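Local coordinates for protein betainyl-CoA thiolase (Pseudomonas putida, PDB 2HLJ) that probably acts on acyl-CoA thioesters, as a betainyl-CoA thiolase with acyltransferase activity, and belongs to the hotdog-fold thioesterase superfamily, at residues 30-35 with 104-109; 37-42 with 78-83. All coordinates share one frame; numbering follows the deposited sequence.

Contact 1 of 2, residues 30-35 with 104-109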
loop_
_atom_site.group_PDB
_atom_site.type_symbol
_atom_site.label_atom_id
_atom_site.label_comp_id
_atom_site.label_asym_id
_atom_site.label_seq_id
_atom_site.Cartn_x
_atom_site.Cartn_y
_atom_site.Cartn_z
ATOM N N LEU A 30 2.062 0.634 6.489
ATOM C CA LEU A 30 2.530 -0.069 7.670
ATOM C C LEU A 30 1.719 0.256 8.922
ATOM O O LEU A 30 1.351 -0.650 9.701
ATOM C CB LEU A 30 4.035 0.190 7.930
ATOM C CG LEU A 30 4.601 -0.630 9.078
ATOM C CD1 LEU A 30 4.441 -2.123 8.824
ATOM C CD2 LEU A 30 6.072 -0.282 9.382
ATOM N N ILE A 31 1.464 1.544 9.138
ATOM C CA ILE A 31 0.638 2.000 10.266
ATOM C C ILE A 31 -0.743 1.374 10.170
ATOM O O ILE A 31 -1.263 0.848 11.143
ATOM C CB ILE A 31 0.510 3.552 10.275
ATOM C CG1 ILE A 31 1.848 4.204 10.567
ATOM C CG2 ILE A 31 -0.596 4.013 11.222
ATOM C CD1 ILE A 31 1.891 5.644 10.129
ATOM N N PHE A 32 -1.338 1.375 8.982
ATOM C CA PHE A 32 -2.597 0.652 8.816
ATOM C C PHE A 32 -2.513 -0.877 9.063
ATOM O O PHE A 32 -3.457 -1.465 9.614
ATOM C CB PHE A 32 -3.219 0.925 7.431
ATOM C CG PHE A 32 -3.634 2.352 7.180
ATOM C CD1 PHE A 32 -4.108 3.184 8.187
ATOM C CD2 PHE A 32 -3.684 2.824 5.860
ATOM C CE1 PHE A 32 -4.540 4.474 7.896
ATOM C CE2 PHE A 32 -4.039 4.115 5.584
ATOM C CZ PHE A 32 -4.509 4.939 6.586
ATOM N N SER A 33 -1.397 -1.517 8.703
ATOM C CA SER A 33 -1.190 -2.976 8.949
ATOM C C SER A 33 -1.200 -3.285 10.436
ATOM O O SER A 33 -1.782 -4.275 10.878
ATOM C CB SER A 33 0.152 -3.467 8.352
ATOM O OG SER A 33 0.180 -4.881 8.099
ATOM N N TYR A 34 -0.506 -2.455 11.189
ATOM C CA TYR A 34 -0.486 -2.566 12.629
ATOM C C TYR A 34 -1.886 -2.350 13.182
ATOM O O TYR A 34 -2.274 -3.015 14.107
ATOM C CB TYR A 34 0.456 -1.562 13.243
ATOM C CG TYR A 34 1.935 -1.783 12.980
ATOM C CD1 TYR A 34 2.462 -3.055 12.740
ATOM C CD2 TYR A 34 2.812 -0.718 13.039
ATOM C CE1 TYR A 34 3.828 -3.235 12.515
ATOM C CE2 TYR A 34 4.167 -0.890 12.846
ATOM C CZ TYR A 34 4.675 -2.142 12.578
ATOM O OH TYR A 34 6.040 -2.286 12.369
ATOM N N ALA A 35 -2.634 -1.443 12.576
ATOM C CA ALA A 35 -4.036 -1.222 12.952
ATOM C C ALA A 35 -4.887 -2.474 12.724
ATOM O O ALA A 35 -5.745 -2.805 13.557
ATOM C CB ALA A 35 -4.627 -0.050 12.184
ATOM N N VAL A 104 -9.155 13.587 6.688
ATOM C CA VAL A 104 -8.217 12.485 6.747
ATOM C C VAL A 104 -6.902 12.840 6.042
ATOM O O VAL A 104 -6.877 13.546 5.042
ATOM C CB VAL A 104 -8.782 11.150 6.222
ATOM C CG1 VAL A 104 -10.009 10.749 7.041
ATOM C CG2 VAL A 104 -9.086 11.223 4.727
ATOM N N LEU A 105 -5.818 12.318 6.602
ATOM C CA LEU A 105 -4.500 12.403 6.021
ATOM C C LEU A 105 -4.299 11.386 4.919
ATOM O O LEU A 105 -3.521 11.617 3.974
ATOM C CB LEU A 105 -3.453 12.156 7.114
ATOM C CG LEU A 105 -3.548 13.058 8.352
ATOM C CD1 LEU A 105 -2.499 12.692 9.365
ATOM C CD2 LEU A 105 -3.383 14.497 7.910
ATOM N N ALA A 106 -4.893 10.214 5.129
ATOM C CA ALA A 106 -4.876 9.102 4.183
ATOM C C ALA A 106 -5.991 8.148 4.567
ATOM O O ALA A 106 -6.471 8.180 5.697
ATOM C CB ALA A 106 -3.555 8.366 4.256
ATOM N N ALA A 107 -6.393 7.313 3.622
ATOM C CA ALA A 107 -7.444 6.293 3.827
ATOM C C ALA A 107 -7.123 5.060 2.972
ATOM O O ALA A 107 -6.497 5.184 1.894
ATOM C CB ALA A 107 -8.809 6.885 3.469
ATOM N N SER A 108 -7.532 3.874 3.422
ATOM C CA SER A 108 -7.285 2.656 2.672
ATOM C C SER A 108 -8.421 1.698 2.829
ATOM O O SER A 108 -8.813 1.401 3.958
ATOM C CB SER A 108 -6.015 1.957 3.201
ATOM O OG SER A 108 -5.733 0.829 2.404
ATOM N N GLU A 109 -8.910 1.184 1.695
ATOM C CA GLU A 109 -9.904 0.135 1.640
ATOM C C GLU A 109 -9.156 -1.156 1.401
ATOM O O GLU A 109 -8.307 -1.197 0.525
ATOM C CB GLU A 109 -10.845 0.401 0.444
ATOM C CG GLU A 109 -12.046 -0.530 0.401
ATOM C CD GLU A 109 -12.845 -0.418 -0.882
ATOM O OE1 GLU A 109 -12.455 0.386 -1.770
ATOM O OE2 GLU A 109 -13.876 -1.127 -0.994
#
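The F32 ring meets strand 106-109 partly by its edge. The carbonyl O of A106 lies at that edge, near the ring plane, 3.9 Å from F32 CZ. The backbone carbon of A107 and CB of S108 approach the ring obliquely. H94 of strand 89-98 also meets this ring, with the two planes only about 15° apart. This is the core of the hotdog fold, in which an antiparallel sheet wraps a central helix. Here helix 25-43 is that helix; the axis of its segment 30-35 passes 10.1 Å from that of strand 106-109, at a signed crossing angle of -55°. F32 bridges the gap. Its CG stands anti to the carbonyl carbon (chi1 -64°), which carries the ring from the helix to the strand. Small residues receive it: the CB of A106 packs 4.3 Å from F32 CZ, while the CB of A107 points away. L96 on the adjacent strand 89-98 and V78 on the next one, 75-85, also touch F32. A leucine here would probably lose the nearly parallel ring contact with H94 and open a gap beside A106 and S108. The hydroxyl of S108 is engaged elsewhere: its OG is hydrogen-bonded to the carbonyl O of H63 and to NE2 of Q110. That serine offers its carbon to the ring, with S108 CB 3.6 Å from F32 CD2.

Contact 2 of 2, residues 37-42 with 78-83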
loop_
_atom_site.group_PDB
_atom_site.type_symbol
_atom_site.label_atom_id
_atom_site.label_comp_id
_atom_site.label_asym_id
_atom_site.label_seq_id
_atom_site.Cartn_x
_atom_site.Cartn_y
_atom_site.Cartn_z
ATOM N N ASP A 37 -3.752 -5.535 12.719
ATOM C CA ASP A 37 -3.350 -6.483 13.763
ATOM C C ASP A 37 -4.061 -6.208 15.121
ATOM O O ASP A 37 -4.544 -7.115 15.812
ATOM C CB ASP A 37 -1.837 -6.484 13.958
ATOM C CG ASP A 37 -1.065 -6.941 12.721
ATOM O OD1 ASP A 37 -1.659 -7.425 11.732
ATOM O OD2 ASP A 37 0.168 -6.783 12.735
ATOM N N ALA A 38 -4.083 -4.957 15.510
ATOM C CA ALA A 38 -4.774 -4.529 16.714
ATOM C C ALA A 38 -6.277 -4.790 16.655
ATOM O O ALA A 38 -6.879 -5.107 17.664
ATOM C CB ALA A 38 -4.504 -3.035 16.963
ATOM N N LEU A 39 -6.889 -4.644 15.495
ATOM C CA LEU A 39 -8.291 -4.991 15.348
ATOM C C LEU A 39 -8.513 -6.494 15.616
ATOM O O LEU A 39 -9.488 -6.877 16.257
ATOM C CB LEU A 39 -8.782 -4.634 13.955
ATOM C CG LEU A 39 -10.271 -4.851 13.720
ATOM C CD1 LEU A 39 -11.152 -3.996 14.628
ATOM C CD2 LEU A 39 -10.602 -4.656 12.267
HETATM N N MSE A 40 -7.595 -7.331 15.149
HETATM C CA MSE A 40 -7.694 -8.762 15.390
HETATM C C MSE A 40 -7.463 -9.096 16.860
HETATM O O MSE A 40 -8.176 -9.949 17.414
HETATM C CB MSE A 40 -6.769 -9.566 14.462
HETATM C CG MSE A 40 -7.129 -9.502 12.993
HETATM SE SE MSE A 40 -9.035 -9.709 12.651
HETATM C CE MSE A 40 -9.478 -7.935 12.026
ATOM N N ASP A 41 -6.531 -8.410 17.520
ATOM C CA ASP A 41 -6.438 -8.530 18.990
ATOM C C ASP A 41 -7.742 -8.159 19.708
ATOM O O ASP A 41 -8.151 -8.821 20.665
ATOM C CB ASP A 41 -5.342 -7.647 19.580
ATOM C CG ASP A 41 -3.965 -8.149 19.292
ATOM O OD1 ASP A 41 -3.804 -9.384 19.075
ATOM O OD2 ASP A 41 -3.038 -7.292 19.277
ATOM N N ARG A 42 -8.398 -7.113 19.249
ATOM C CA ARG A 42 -9.637 -6.670 19.890
ATOM C C ARG A 42 -10.734 -7.705 19.785
ATOM O O ARG A 42 -11.496 -7.896 20.736
ATOM C CB ARG A 42 -10.165 -5.380 19.252
ATOM C CG ARG A 42 -9.430 -4.145 19.607
ATOM C CD ARG A 42 -10.176 -2.981 18.998
ATOM N NE ARG A 42 -9.572 -1.692 19.321
ATOM C CZ ARG A 42 -10.070 -0.829 20.203
ATOM N NH1 ARG A 42 -11.207 -1.072 20.847
ATOM N NH2 ARG A 42 -9.426 0.296 20.416
ATOM N N VAL A 78 -5.196 5.767 13.840
ATOM C CA VAL A 78 -6.013 5.124 12.820
ATOM C C VAL A 78 -7.422 4.933 13.293
ATOM O O VAL A 78 -7.637 4.455 14.400
ATOM C CB VAL A 78 -5.426 3.729 12.444
ATOM C CG1 VAL A 78 -6.153 3.143 11.264
ATOM C CG2 VAL A 78 -3.955 3.843 12.169
ATOM N N GLN A 79 -8.391 5.281 12.433
ATOM C CA GLN A 79 -9.783 4.901 12.636
ATOM C C GLN A 79 -10.128 3.763 11.685
ATOM O O GLN A 79 -9.649 3.711 10.570
ATOM C CB GLN A 79 -10.724 6.111 12.417
ATOM C CG GLN A 79 -10.621 7.055 13.617
ATOM C CD GLN A 79 -11.333 8.366 13.479
ATOM O OE1 GLN A 79 -10.953 9.304 14.149
ATOM N NE2 GLN A 79 -12.348 8.456 12.614
ATOM N N THR A 80 -10.938 2.832 12.144
ATOM C CA THR A 80 -11.161 1.604 11.387
ATOM C C THR A 80 -12.657 1.306 11.369
ATOM O O THR A 80 -13.315 1.370 12.406
ATOM C CB THR A 80 -10.403 0.432 11.966
ATOM O OG1 THR A 80 -8.985 0.726 12.067
ATOM C CG2 THR A 80 -10.631 -0.806 11.121
ATOM N N GLN A 81 -13.184 1.045 10.183
ATOM C CA GLN A 81 -14.562 0.541 10.012
ATOM C C GLN A 81 -14.567 -0.799 9.282
ATOM O O GLN A 81 -13.757 -1.053 8.358
ATOM C CB GLN A 81 -15.395 1.501 9.211
ATOM C CG GLN A 81 -15.463 2.880 9.769
ATOM C CD GLN A 81 -16.541 3.727 9.084
ATOM O OE1 GLN A 81 -17.672 3.294 8.939
ATOM N NE2 GLN A 81 -16.180 4.947 8.690
ATOM N N ILE A 82 -15.494 -1.652 9.697
ATOM C CA ILE A 82 -15.726 -2.923 9.060
ATOM C C ILE A 82 -16.838 -2.668 8.048
ATOM O O ILE A 82 -17.938 -2.288 8.416
ATOM C CB ILE A 82 -16.087 -4.019 10.111
ATOM C CG1 ILE A 82 -14.862 -4.277 11.002
ATOM C CG2 ILE A 82 -16.534 -5.319 9.431
ATOM C CD1 ILE A 82 -15.169 -5.053 12.243
ATOM N N LEU A 83 -16.523 -2.852 6.773
ATOM C CA LEU A 83 -17.462 -2.589 5.702
ATOM C C LEU A 83 -18.307 -3.804 5.396
ATOM O O LEU A 83 -19.389 -3.674 4.848
ATOM C CB LEU A 83 -16.720 -2.175 4.444
ATOM C CG LEU A 83 -15.756 -1.022 4.640
ATOM C CD1 LEU A 83 -14.949 -0.808 3.372
ATOM C CD2 LEU A 83 -16.534 0.206 5.086
#
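T80 OG1 is gripped by two side chains, T7 OG1 of strand 6-11 and H94 ND1 of strand 89-98, each through a hydrogen bond. These partners lie on the strands that flank 75-85 in the sheet, so the buried hydroxyl links three adjacent strands. The other branch of T80 faces the helix. Its methyl CG2 stands anti to the backbone N, with OG1 beside that N (chi1 -55°), and CG2 lies 4.0 Å from L39 CD2. The two side chains cross obliquely. L39 is the one residue of 37-42 that touches 78-83. Its CG is anti to its own backbone N (chi1 -175°), and CD2 does the touching. The same methyl lies 4.5 Å from I82 CG1, a looser apolar contact. The CB of T80 and of I82 points toward the helix, while that of Q81 between them points away. In hotdog terms, the C-terminal part of the central helix 25-43 rests here on the inner face of the sheet. The nearest CA atoms, those of L39 and T80, are 8.2 Å apart. Helix 127-138 adds to the apolar group: its L136 touches both L39 and I82, and L133 and V137 touch I82. The backbone N of I82 is hydrogen-bonded to OE1 of Q140.

Contacts 1 and 2 use successive parts of helix 25-43 and reach the same antiparallel sheet. Their centres are about 10 Å apart, and contact 2 is nested along the chain inside the loop that contact 1 closes. V78 joins them directly. Its CG2 lies 3.5 Å from I31 CG2, and its CG1 is 3.7 Å from both A35 CB and F32 CD1. H94 is a second bridge, since it meets the F32 ring and bonds T80. The helix also borders the second subunit: S33 OG is hydrogen-bonded to R24 and D25 of that subunit, and D37 forms a salt bridge with the same R24. A glycerol, probably from crystallisation, is bonded to S33 OG.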